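Local structure of uncharacterized protein (4QAN) at residues Ser25-Ala30 against Glu140-Glu145; Phe159-Val162 against Asn167-Ile170; Tyr272-Thr277 against Lys334-Gly339; Ala326-Tyr331 against Arg375-Gln380. The protein is of unknown function but has a cystatin-like fold, is a divergent member of the NTF2-like superfamily, and can bind a magnesium ion. One frame throughout, in Å; residues are numbered along the deposited sequence.

Contact 1 of 4, residues Ser25-Ala30 against Glu140-Glu145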
loop_
_atom_site.group_PDB
_atom_site.type_symbol
_atom_site.label_atom_id
_atom_site.label_comp_id
_atom_site.label_asym_id
_atom_site.label_seq_id
_atom_site.Cartn_x
_atom_site.Cartn_y
_atom_site.Cartn_z
ATOM N N SER A 25 11.354 -6.686 -21.949
ATOM C CA SER A 25 11.066 -5.961 -23.174
ATOM C C SER A 25 9.826 -6.528 -23.856
ATOM O O SER A 25 9.233 -5.876 -24.718
ATOM C CB SER A 25 12.274 -6.039 -24.124
ATOM O OG SER A 25 12.900 -7.313 -24.060
ATOM N N GLU A 26 9.455 -7.750 -23.481
ATOM C CA GLU A 26 8.272 -8.411 -24.018
ATOM C C GLU A 26 7.394 -8.787 -22.849
ATOM O O GLU A 26 7.904 -9.201 -21.805
ATOM C CB GLU A 26 8.664 -9.674 -24.787
ATOM C CG GLU A 26 7.641 -10.101 -25.828
ATOM C CD GLU A 26 7.673 -9.230 -27.075
ATOM O OE1 GLU A 26 8.471 -8.268 -27.124
ATOM O OE2 GLU A 26 6.900 -9.509 -28.018
ATOM N N GLU A 27 6.079 -8.658 -23.017
ATOM C CA GLU A 27 5.148 -8.987 -21.934
ATOM C C GLU A 27 5.218 -10.478 -21.535
ATOM O O GLU A 27 4.968 -10.823 -20.381
ATOM C CB GLU A 27 3.703 -8.542 -22.255
ATOM C CG GLU A 27 2.960 -9.328 -23.331
ATOM C CD GLU A 27 2.715 -8.530 -24.602
ATOM O OE1 GLU A 27 3.700 -8.062 -25.217
ATOM O OE2 GLU A 27 1.534 -8.387 -24.993
ATOM N N GLU A 28 5.586 -11.354 -22.467
ATOM C CA GLU A 28 5.671 -12.785 -22.156
ATOM C C GLU A 28 6.720 -13.054 -21.068
ATOM O O GLU A 28 6.470 -13.823 -20.139
ATOM C CB GLU A 28 5.965 -13.622 -23.417
ATOM C CG GLU A 28 5.633 -15.098 -23.237
ATOM C CD GLU A 28 5.782 -15.911 -24.511
ATOM O OE1 GLU A 28 6.922 -16.050 -25.006
ATOM O OE2 GLU A 28 4.758 -16.428 -25.011
ATOM N N GLU A 29 7.873 -12.399 -21.182
ATOM C CA GLU A 29 8.968 -12.558 -20.219
ATOM C C GLU A 29 8.495 -12.188 -18.833
ATOM O O GLU A 29 8.706 -12.934 -17.884
ATOM C CB GLU A 29 10.146 -11.649 -20.562
ATOM C CG GLU A 29 10.790 -11.885 -21.917
ATOM C CD GLU A 29 11.745 -10.758 -22.281
ATOM O OE1 GLU A 29 11.969 -9.873 -21.415
ATOM O OE2 GLU A 29 12.269 -10.755 -23.422
ATOM N N ALA A 30 7.861 -11.023 -18.736
ATOM C CA ALA A 30 7.301 -10.531 -17.474
ATOM C C ALA A 30 6.311 -11.526 -16.853
ATOM O O ALA A 30 6.298 -11.729 -15.637
ATOM C CB ALA A 30 6.627 -9.188 -17.701
ATOM N N GLU A 140 1.198 0.572 -23.150
ATOM C CA GLU A 140 0.342 -0.553 -23.537
ATOM C C GLU A 140 -0.146 -1.305 -22.296
ATOM O O GLU A 140 0.591 -1.442 -21.316
ATOM C CB GLU A 140 1.100 -1.559 -24.412
ATOM C CG GLU A 140 1.679 -1.041 -25.722
ATOM C CD GLU A 140 1.989 -2.163 -26.708
ATOM O OE1 GLU A 140 1.324 -3.227 -26.635
ATOM O OE2 GLU A 140 2.895 -1.989 -27.558
ATOM N N VAL A 141 -1.386 -1.784 -22.348
ATOM C CA VAL A 141 -1.879 -2.806 -21.430
ATOM C C VAL A 141 -2.146 -4.060 -22.239
ATOM O O VAL A 141 -2.720 -3.998 -23.324
ATOM C CB VAL A 141 -3.174 -2.368 -20.702
ATOM C CG1 VAL A 141 -3.881 -3.552 -20.058
ATOM C CG2 VAL A 141 -2.853 -1.330 -19.646
ATOM N N SER A 142 -1.721 -5.203 -21.720
ATOM C CA SER A 142 -1.975 -6.481 -22.385
ATOM C C SER A 142 -2.573 -7.469 -21.389
ATOM O O SER A 142 -1.927 -7.827 -20.407
ATOM C CB SER A 142 -0.688 -7.037 -22.976
ATOM O OG SER A 142 -0.890 -8.364 -23.401
ATOM N N GLU A 143 -3.818 -7.875 -21.637
ATOM C CA GLU A 143 -4.511 -8.845 -20.791
ATOM C C GLU A 143 -4.225 -10.242 -21.309
ATOM O O GLU A 143 -4.589 -10.569 -22.434
ATOM C CB GLU A 143 -6.017 -8.589 -20.786
ATOM C CG GLU A 143 -6.467 -7.548 -19.775
ATOM C CD GLU A 143 -7.977 -7.379 -19.765
ATOM O OE1 GLU A 143 -8.532 -7.063 -20.840
ATOM O OE2 GLU A 143 -8.607 -7.562 -18.692
ATOM N N LEU A 144 -3.565 -11.055 -20.489
ATOM C CA LEU A 144 -3.144 -12.386 -20.899
ATOM C C LEU A 144 -3.889 -13.464 -20.150
ATOM O O LEU A 144 -4.147 -13.340 -18.954
ATOM C CB LEU A 144 -1.637 -12.581 -20.700
ATOM C CG LEU A 144 -0.756 -11.681 -21.577
ATOM C CD1 LEU A 144 -0.302 -10.457 -20.799
ATOM C CD2 LEU A 144 0.448 -12.434 -22.120
ATOM N N GLU A 145 -4.252 -14.508 -20.887
ATOM C CA GLU A 145 -4.771 -15.736 -20.323
ATOM C C GLU A 145 -3.613 -16.715 -20.253
ATOM O O GLU A 145 -2.908 -16.916 -21.245
ATOM C CB GLU A 145 -5.860 -16.319 -21.220
ATOM C CG GLU A 145 -7.035 -15.394 -21.494
ATOM C CD GLU A 145 -8.072 -16.043 -22.394
ATOM O OE1 GLU A 145 -7.738 -17.038 -23.077
ATOM O OE2 GLU A 145 -9.224 -15.563 -22.419
#
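Glu27 and Ser142 are brought together by their torsions: in Glu27, chi1 of 71° puts CG between the backbone N and the carbonyl carbon, and a bend at chi2 turns the carboxylate to the strand, while Ser142 holds OG anti to its own N (chi1 170°), facing the helix. The pair joins the first turn of helix 27-39, which follows the N-cap residue Glu26, to strand 140-150 of an antiparallel sheet, the helix-on-sheet arrangement of the cystatin-like fold. The Ser142 hydroxyl donates to Glu27 OE2, with OG and OE2 2.9 Å apart; it arrives on the anti side of the carboxylate, 21° out of its plane. Glu122 OE2 also lies close to Glu27 OE2, so the like charge may favour protonation of one of the two acids, and the hydroxyl's hydrogen bond probably offsets part of the repulsion. Trp168, from strand 167-172, packs against both Glu27 and Ser142. Shortening Glu27 to alanine would probably leave the Ser142 hydroxyl without this acceptor and open a gap beside Leu144 CD2. The aliphatic part of the glutamate makes the second touch, its CG lying 4.2 Å from CD2 of Leu144.

Contact 2 of 4, residues Phe159-Val162 against Asn167-Ile170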
loop_
_atom_site.group_PDB
_atom_site.type_symbol
_atom_site.label_atom_id
_atom_site.label_comp_id
_atom_site.label_asym_id
_atom_site.label_seq_id
_atom_site.Cartn_x
_atom_site.Cartn_y
_atom_site.Cartn_z
ATOM N N PHE A 159 -3.541 -12.510 -16.077
ATOM C CA PHE A 159 -2.694 -11.399 -15.633
ATOM C C PHE A 159 -2.929 -10.163 -16.505
ATOM O O PHE A 159 -3.091 -10.266 -17.737
ATOM C CB PHE A 159 -1.191 -11.753 -15.690
ATOM C CG PHE A 159 -0.752 -12.862 -14.757
ATOM C CD1 PHE A 159 -1.609 -13.427 -13.809
ATOM C CD2 PHE A 159 0.563 -13.310 -14.802
ATOM C CE1 PHE A 159 -1.177 -14.437 -12.966
ATOM C CE2 PHE A 159 1.004 -14.322 -13.954
ATOM C CZ PHE A 159 0.134 -14.884 -13.037
ATOM N N THR A 160 -2.925 -8.997 -15.857
ATOM C CA THR A 160 -2.866 -7.719 -16.551
ATOM C C THR A 160 -1.420 -7.208 -16.540
ATOM O O THR A 160 -0.889 -6.814 -15.498
ATOM C CB THR A 160 -3.791 -6.676 -15.907
ATOM O OG1 THR A 160 -5.122 -7.200 -15.819
ATOM C CG2 THR A 160 -3.796 -5.386 -16.714
ATOM N N ALA A 161 -0.792 -7.241 -17.709
ATOM C CA ALA A 161 0.576 -6.771 -17.898
ATOM C C ALA A 161 0.546 -5.356 -18.429
ATOM O O ALA A 161 -0.318 -5.008 -19.234
ATOM C CB ALA A 161 1.308 -7.669 -18.876
ATOM N N VAL A 162 1.500 -4.543 -17.996
ATOM C CA VAL A 162 1.516 -3.130 -18.367
ATOM C C VAL A 162 2.895 -2.720 -18.872
ATOM O O VAL A 162 3.902 -3.253 -18.419
ATOM C CB VAL A 162 1.017 -2.239 -17.200
ATOM C CG1 VAL A 162 1.977 -2.256 -16.016
ATOM C CG2 VAL A 162 0.769 -0.820 -17.680
ATOM N N ASN A 167 9.123 -0.912 -21.155
ATOM C CA ASN A 167 9.450 -1.983 -20.205
ATOM C C ASN A 167 8.197 -2.546 -19.574
ATOM O O ASN A 167 7.376 -1.791 -19.057
ATOM C CB ASN A 167 10.342 -1.454 -19.092
ATOM C CG ASN A 167 11.708 -1.050 -19.584
ATOM O OD1 ASN A 167 12.241 -1.625 -20.537
ATOM N ND2 ASN A 167 12.292 -0.057 -18.931
ATOM N N TRP A 168 8.063 -3.867 -19.589
ATOM C CA TRP A 168 6.847 -4.515 -19.098
ATOM C C TRP A 168 6.919 -4.900 -17.628
ATOM O O TRP A 168 7.980 -5.237 -17.104
ATOM C CB TRP A 168 6.532 -5.752 -19.930
ATOM C CG TRP A 168 6.104 -5.405 -21.318
ATOM C CD1 TRP A 168 6.899 -5.246 -22.414
ATOM C CD2 TRP A 168 4.766 -5.158 -21.750
ATOM N NE1 TRP A 168 6.137 -4.921 -23.507
ATOM C CE2 TRP A 168 4.822 -4.859 -23.125
ATOM C CE3 TRP A 168 3.520 -5.171 -21.104
ATOM C CZ2 TRP A 168 3.684 -4.576 -23.869
ATOM C CZ3 TRP A 168 2.391 -4.889 -21.845
ATOM C CH2 TRP A 168 2.481 -4.593 -23.215
ATOM N N LYS A 169 5.766 -4.825 -16.968
ATOM C CA LYS A 169 5.591 -5.400 -15.650
ATOM C C LYS A 169 4.161 -5.886 -15.470
ATOM O O LYS A 169 3.264 -5.530 -16.231
ATOM C CB LYS A 169 5.969 -4.388 -14.565
ATOM C CG LYS A 169 7.475 -4.181 -14.441
ATOM C CD LYS A 169 7.875 -3.873 -13.020
ATOM C CE LYS A 169 9.359 -3.601 -12.920
ATOM N NZ LYS A 169 9.647 -2.992 -11.600
ATOM N N ILE A 170 3.952 -6.725 -14.467
ATOM C CA ILE A 170 2.614 -7.197 -14.165
ATOM C C ILE A 170 1.910 -6.168 -13.299
ATOM O O ILE A 170 2.367 -5.893 -12.204
ATOM C CB ILE A 170 2.648 -8.519 -13.392
ATOM C CG1 ILE A 170 3.368 -9.595 -14.211
ATOM C CG2 ILE A 170 1.236 -8.947 -13.010
ATOM C CD1 ILE A 170 2.852 -9.771 -15.621
#
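Strands 159-162 and 167-170 run antiparallel at 153° and pair Val162 with Lys169 as a hydrogen-bonded pair and Ala161 with Ile170 as a non-hydrogen-bonded one. Val162 N meets Lys169 O at 2.7 Å and an almost straight 172°, and Lys169 N returns the bond to Val162 O at 2.8 Å. The two carbonyl oxygens are close neighbours but both acceptors; CA-H groups supplement the bonding, with Trp168 CA 3.3 Å from Val162 O.

On the face carrying Ala161 and Ile170, the isoleucine places CG1 beside its backbone N, opposite the carbonyl carbon, and the turn at chi2 (-52°) swings CD1 back over the partner strand. There CD1 lies 4.2 Å from Ala161 CB and 4.3 Å from CD2 of the Phe159 ring. The small alanine also leaves room for the indole: Trp168 CE3 comes to 4.0 Å from Ala161 CB and, obliquely, to 3.3 Å from Val162 O, while Ala161 O sits at the edge of the ring system, near its plane. Met34 of helix 27-39 packs on both Phe159 and Ile170.

Val162 occupies the other face and packs against Ala51, Leu136 and Ala138. Lys169 starts out there too, but its chain leads away to a salt bridge with Glu54, and Thr160 OG1 bonds to Gly176 O. The hairpin thus divides its chemistry: the backbone groups of Val162 and Lys169 satisfy each other, Phe159, Trp168 and Ile170 touch helix 27-39 with Ala161 among them, and the lysine charge goes to an acid beyond the hairpin.

Contact 3 of 4, residues Tyr272-Thr277 against Lys334-Gly339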
loop_
_atom_site.group_PDB
_atom_site.type_symbol
_atom_site.label_atom_id
_atom_site.label_comp_id
_atom_site.label_asym_id
_atom_site.label_seq_id
_atom_site.Cartn_x
_atom_site.Cartn_y
_atom_site.Cartn_z
ATOM N N TYR A 272 -6.540 12.103 5.393
ATOM C CA TYR A 272 -7.782 12.388 4.671
ATOM C C TYR A 272 -8.774 13.037 5.632
ATOM O O TYR A 272 -9.574 13.891 5.232
ATOM C CB TYR A 272 -8.372 11.113 4.054
ATOM C CG TYR A 272 -7.687 10.606 2.778
ATOM C CD1 TYR A 272 -6.462 11.125 2.331
ATOM C CD2 TYR A 272 -8.276 9.605 2.026
ATOM C CE1 TYR A 272 -5.871 10.646 1.177
ATOM C CE2 TYR A 272 -7.678 9.108 0.883
ATOM C CZ TYR A 272 -6.486 9.631 0.463
ATOM O OH TYR A 272 -5.926 9.135 -0.682
ATOM N N GLY A 273 -8.703 12.662 6.905
ATOM C CA GLY A 273 -9.549 13.287 7.934
ATOM C C GLY A 273 -9.311 14.788 8.057
ATOM O O GLY A 273 -10.264 15.574 8.156
ATOM N N PHE A 274 -8.041 15.193 8.064
ATOM C CA PHE A 274 -7.686 16.623 8.144
ATOM C C PHE A 274 -8.022 17.330 6.829
ATOM O O PHE A 274 -8.407 18.490 6.824
ATOM C CB PHE A 274 -6.198 16.830 8.459
ATOM C CG PHE A 274 -5.788 16.368 9.828
ATOM C CD1 PHE A 274 -6.284 16.982 10.963
ATOM C CD2 PHE A 274 -4.861 15.342 9.981
ATOM C CE1 PHE A 274 -5.893 16.560 12.220
ATOM C CE2 PHE A 274 -4.472 14.913 11.243
ATOM C CZ PHE A 274 -4.984 15.533 12.362
ATOM N N LEU A 275 -7.872 16.622 5.720
ATOM C CA LEU A 275 -8.234 17.161 4.419
ATOM C C LEU A 275 -9.739 17.237 4.179
ATOM O O LEU A 275 -10.171 17.855 3.208
ATOM C CB LEU A 275 -7.606 16.321 3.321
ATOM C CG LEU A 275 -6.083 16.366 3.248
ATOM C CD1 LEU A 275 -5.543 15.218 2.399
ATOM C CD2 LEU A 275 -5.637 17.701 2.693
ATOM N N GLY A 276 -10.540 16.600 5.030
ATOM C CA GLY A 276 -11.993 16.547 4.825
ATOM C C GLY A 276 -12.467 15.563 3.755
ATOM O O GLY A 276 -13.519 15.740 3.179
ATOM N N THR A 277 -11.717 14.503 3.511
ATOM C CA THR A 277 -12.009 13.603 2.401
ATOM C C THR A 277 -12.135 12.150 2.807
ATOM O O THR A 277 -12.268 11.294 1.940
ATOM C CB THR A 277 -10.874 13.630 1.381
ATOM O OG1 THR A 277 -9.650 13.311 2.043
ATOM C CG2 THR A 277 -10.775 14.971 0.714
ATOM N N LYS A 334 -7.626 25.088 12.041
ATOM C CA LYS A 334 -8.777 24.324 12.515
ATOM C C LYS A 334 -8.279 23.258 13.453
ATOM O O LYS A 334 -7.255 22.637 13.195
ATOM C CB LYS A 334 -9.565 23.719 11.351
ATOM C CG LYS A 334 -10.207 24.791 10.481
ATOM C CD LYS A 334 -11.227 24.234 9.504
ATOM C CE LYS A 334 -12.091 25.350 8.927
ATOM N NZ LYS A 334 -13.190 24.825 8.075
ATOM N N ASN A 335 -9.004 23.073 14.550
ATOM C CA ASN A 335 -8.594 22.195 15.644
ATOM C C ASN A 335 -9.253 20.841 15.579
ATOM O O ASN A 335 -10.462 20.740 15.348
ATOM C CB ASN A 335 -8.927 22.836 16.984
ATOM C CG ASN A 335 -8.263 24.169 17.149
ATOM O OD1 ASN A 335 -8.928 25.193 17.309
ATOM N ND2 ASN A 335 -6.939 24.175 17.070
ATOM N N TYR A 336 -8.443 19.806 15.800
ATOM C CA TYR A 336 -8.907 18.428 15.761
ATOM C C TYR A 336 -8.353 17.651 16.944
ATOM O O TYR A 336 -7.389 18.066 17.590
ATOM C CB TYR A 336 -8.456 17.751 14.465
ATOM C CG TYR A 336 -9.049 18.365 13.222
ATOM C CD1 TYR A 336 -8.450 19.467 12.609
ATOM C CD2 TYR A 336 -10.223 17.864 12.669
ATOM C CE1 TYR A 336 -8.996 20.041 11.471
ATOM C CE2 TYR A 336 -10.783 18.433 11.530
ATOM C CZ TYR A 336 -10.168 19.522 10.937
ATOM O OH TYR A 336 -10.713 20.089 9.815
ATOM N N LEU A 337 -8.992 16.525 17.222
ATOM C CA LEU A 337 -8.482 15.548 18.148
ATOM C C LEU A 337 -8.274 14.232 17.391
ATOM O O LEU A 337 -9.081 13.861 16.541
ATOM C CB LEU A 337 -9.471 15.333 19.277
ATOM C CG LEU A 337 -8.896 14.675 20.532
ATOM C CD1 LEU A 337 -8.165 15.710 21.384
ATOM C CD2 LEU A 337 -9.990 14.011 21.352
ATOM N N THR A 338 -7.190 13.532 17.703
ATOM C CA THR A 338 -7.072 12.128 17.347
ATOM C C THR A 338 -6.581 11.312 18.522
ATOM O O THR A 338 -6.129 11.864 19.511
ATOM C CB THR A 338 -6.061 11.922 16.222
ATOM O OG1 THR A 338 -4.726 12.094 16.744
ATOM C CG2 THR A 338 -6.347 12.892 15.083
ATOM N N GLY A 339 -6.641 9.995 18.369
ATOM C CA GLY A 339 -6.197 9.053 19.378
ATOM C C GLY A 339 -5.020 8.202 18.951
ATOM O O GLY A 339 -4.894 7.836 17.782
#
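Phe274 drives the edge of its ring toward one face of Tyr336, a T-shaped pair with centroids 5.3 Å apart and planes at 90°. The leading atom, Phe274 CD1, stands 3.6 Å above the tyrosine plane, shifted toward the rim, and the neighbouring CE1 comes within 3.6 Å of Tyr336 CB, which lies near the plane of the phenylalanine ring. The two side chains run past each other in opposite directions. Farther along the ring, Phe274 CZ meets Thr338 CG2 at 4.0 Å, the side chains crossing at about a right angle.

The threonine methyl is presented by chi1 of 74°, which puts OG1 between the backbone N and the carbonyl carbon and CG2 beside the N; OG1 is then bonded to the hydroxyl of Tyr329. The Tyr329 ring makes a second edge-to-face pair with Phe274. A serine in place of Tyr336 would probably strip Phe274 of the face its edge rests on and leave that ring freer to turn.

Behind Phe274 the helix ends in a Schellman motif. Thr277 N bonds to Tyr272 O at 2.8 Å, the Thr277 hydroxyl adds a second bond to the same oxygen at 3.2 Å, and Gly276, the C-prime residue with positive phi, donates weakly to Gly273 O.

The contact thus seats the C-terminal end of helix 254-275 on strand 334-344, which lies in the sheet between strands 322-331 and 367-369, while Leu337, pointing away from that helix, reaches Thr377 of helix 371-378.

Contact 4 of 4, residues Ala326-Tyr331 against Arg375-Gln380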
loop_
_atom_site.group_PDB
_atom_site.type_symbol
_atom_site.label_atom_id
_atom_site.label_comp_id
_atom_site.label_asym_id
_atom_site.label_seq_id
_atom_site.Cartn_x
_atom_site.Cartn_y
_atom_site.Cartn_z
ATOM N N ALA A 326 -4.165 11.162 23.579
ATOM C CA ALA A 326 -4.901 11.996 22.632
ATOM C C ALA A 326 -3.991 13.051 22.049
ATOM O O ALA A 326 -3.205 13.656 22.755
ATOM C CB ALA A 326 -6.082 12.657 23.323
ATOM N N GLY A 327 -4.086 13.255 20.742
ATOM C CA GLY A 327 -3.387 14.341 20.057
ATOM C C GLY A 327 -4.370 15.487 19.854
ATOM O O GLY A 327 -5.496 15.266 19.401
ATOM N N LEU A 328 -3.967 16.696 20.233
ATOM C CA LEU A 328 -4.755 17.902 19.970
ATOM C C LEU A 328 -3.989 18.738 18.952
ATOM O O LEU A 328 -2.796 18.990 19.134
ATOM C CB LEU A 328 -4.988 18.690 21.259
ATOM C CG LEU A 328 -5.720 20.023 21.142
ATOM C CD1 LEU A 328 -7.149 19.791 20.691
ATOM C CD2 LEU A 328 -5.698 20.780 22.467
ATOM N N TYR A 329 -4.666 19.142 17.875
ATOM C CA TYR A 329 -3.995 19.714 16.711
ATOM C C TYR A 329 -4.563 21.059 16.292
ATOM O O TYR A 329 -5.692 21.398 16.619
ATOM C CB TYR A 329 -4.134 18.797 15.486
ATOM C CG TYR A 329 -3.695 17.358 15.665
ATOM C CD1 TYR A 329 -4.509 16.450 16.319
ATOM C CD2 TYR A 329 -2.490 16.905 15.145
ATOM C CE1 TYR A 329 -4.128 15.149 16.477
ATOM C CE2 TYR A 329 -2.101 15.585 15.279
ATOM C CZ TYR A 329 -2.933 14.709 15.956
ATOM O OH TYR A 329 -2.587 13.393 16.123
ATOM N N SER A 330 -3.751 21.801 15.550
ATOM C CA SER A 330 -4.225 22.843 14.655
ATOM C C SER A 330 -3.772 22.436 13.261
ATOM O O SER A 330 -2.570 22.367 12.985
ATOM C CB SER A 330 -3.644 24.218 15.016
ATOM O OG SER A 330 -3.884 25.171 13.979
ATOM N N TYR A 331 -4.734 22.139 12.397
ATOM C CA TYR A 331 -4.461 21.916 10.987
ATOM C C TYR A 331 -4.890 23.165 10.253
ATOM O O TYR A 331 -6.080 23.371 10.024
ATOM C CB TYR A 331 -5.234 20.710 10.426
ATOM C CG TYR A 331 -5.053 20.566 8.924
ATOM C CD1 TYR A 331 -3.830 20.155 8.394
ATOM C CD2 TYR A 331 -6.078 20.879 8.029
ATOM C CE1 TYR A 331 -3.643 20.029 7.030
ATOM C CE2 TYR A 331 -5.888 20.759 6.658
ATOM C CZ TYR A 331 -4.667 20.332 6.167
ATOM O OH TYR A 331 -4.440 20.217 4.806
ATOM N N ARG A 375 -9.729 24.764 23.400
ATOM C CA ARG A 375 -9.104 25.464 24.520
ATOM C C ARG A 375 -9.329 24.733 25.841
ATOM O O ARG A 375 -8.433 24.691 26.684
ATOM C CB ARG A 375 -9.625 26.899 24.635
ATOM C CG ARG A 375 -8.851 27.743 25.648
ATOM C CD ARG A 375 -9.409 29.151 25.802
ATOM N NE ARG A 375 -10.873 29.187 25.806
ATOM C CZ ARG A 375 -11.658 28.744 26.792
ATOM N NH1 ARG A 375 -11.145 28.198 27.892
ATOM N NH2 ARG A 375 -12.979 28.838 26.667
ATOM N N LYS A 376 -10.527 24.185 26.027
ATOM C CA LYS A 376 -10.825 23.385 27.218
ATOM C C LYS A 376 -9.962 22.127 27.285
ATOM O O LYS A 376 -9.500 21.744 28.363
ATOM C CB LYS A 376 -12.311 22.998 27.263
ATOM C CG LYS A 376 -13.244 24.164 27.562
ATOM C CD LYS A 376 -13.015 24.706 28.967
ATOM C CE LYS A 376 -13.706 26.036 29.178
ATOM N NZ LYS A 376 -13.217 26.685 30.422
ATOM N N THR A 377 -9.759 21.495 26.131
ATOM C CA THR A 377 -8.954 20.290 26.033
ATOM C C THR A 377 -7.480 20.599 26.314
ATOM O O THR A 377 -6.814 19.862 27.044
ATOM C CB THR A 377 -9.110 19.646 24.638
ATOM O OG1 THR A 377 -10.501 19.400 24.365
ATOM C CG2 THR A 377 -8.340 18.342 24.547
ATOM N N SER A 378 -6.980 21.699 25.754
ATOM C CA SER A 378 -5.591 22.131 25.970
ATOM C C SER A 378 -5.260 22.397 27.437
ATOM O O SER A 378 -4.107 22.295 27.840
ATOM C CB SER A 378 -5.286 23.393 25.154
ATOM O OG SER A 378 -6.018 24.504 25.653
ATOM N N GLU A 379 -6.266 22.759 28.224
ATOM C CA GLU A 379 -6.097 22.967 29.665
ATOM C C GLU A 379 -6.015 21.672 30.484
ATOM O O GLU A 379 -5.588 21.700 31.635
ATOM C CB GLU A 379 -7.235 23.831 30.213
ATOM C CG GLU A 379 -7.142 25.297 29.827
ATOM C CD GLU A 379 -8.438 26.057 30.066
ATOM O OE1 GLU A 379 -9.479 25.425 30.373
ATOM O OE2 GLU A 379 -8.415 27.298 29.938
ATOM N N GLN A 380 -6.439 20.552 29.911
ATOM C CA GLN A 380 -6.360 19.259 30.596
ATOM C C GLN A 380 -4.936 18.721 30.633
ATOM O O GLN A 380 -4.198 18.824 29.653
ATOM C CB GLN A 380 -7.234 18.218 29.894
ATOM C CG GLN A 380 -8.690 18.606 29.744
ATOM C CD GLN A 380 -9.308 18.963 31.068
ATOM O OE1 GLN A 380 -9.498 18.101 31.920
ATOM N NE2 GLN A 380 -9.609 20.247 31.257
#
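Leu328 lays one methyl, CD2, over the backbone of Ser378, 3.6 Å from its N and 3.8 Å from its CB. With CG anti to the backbone N (chi1 176°), the leucine extends out from strand 322-331 toward helix 371-378. The same methyl also touches Thr377, whose CG2 is 4.2 Å away, so a single branch carries the whole contact between the two segments.

Thr377 divides its two branches: CG2 goes to the leucine, whereas OG1 bonds to Glu373 O one turn back in the helix. The side chain also packs on Ile311 and Leu337, from the strands flanking 322-331. Ser378 turns its hydroxyl back on the helix, OG donating to Arg375 O at 2.6 Å. That oxygen accepts Glu379 N as well, at 3.3 Å, and both donors approach from the same face of the carbonyl plane.

Farther out, Glu379 OE2 pairs with Arg375 NH1 at 3.5 Å and OE1 makes a long ion pair with Lys376 NZ, while the arginine reaches Glu372 through NH2. From the sheet, Lys309 bonds to the carbonyl oxygens of Ser378 and Gln380.

The hydroxyls of Thr377 and Ser378 thus bond to carbonyls one turn back or less, and the Arg375, Lys376 and Glu379 side chains make no contact with the strand segment. What meets Leu328 is carbon and backbone, a van der Waals contact without directional bonds, so the polar ties between helix and sheet come from elsewhere, such as Lys309.

The contacts form two groups on opposite sides of the chain's centre. Contacts 1 and 2, buried and about 5 Å apart between centres, share a sheet whose strands 140-150 and 153-164 are neighbours; Ser142 N bonds to Ala161 O between them. Contacts 3 and 4, about 13 Å apart between centres, are only partly buried and belong to the second sheet, joined through strands 334-344 and 322-331. Contact 2 alone is strand pairing, held by backbone bonds. The other three set helices on sheets: contact 1 by one hydroxyl-carboxylate bond, contact 3 by aromatic rings, and contact 4, farthest out from the centre, by a leucine methyl beneath a charged helix surface.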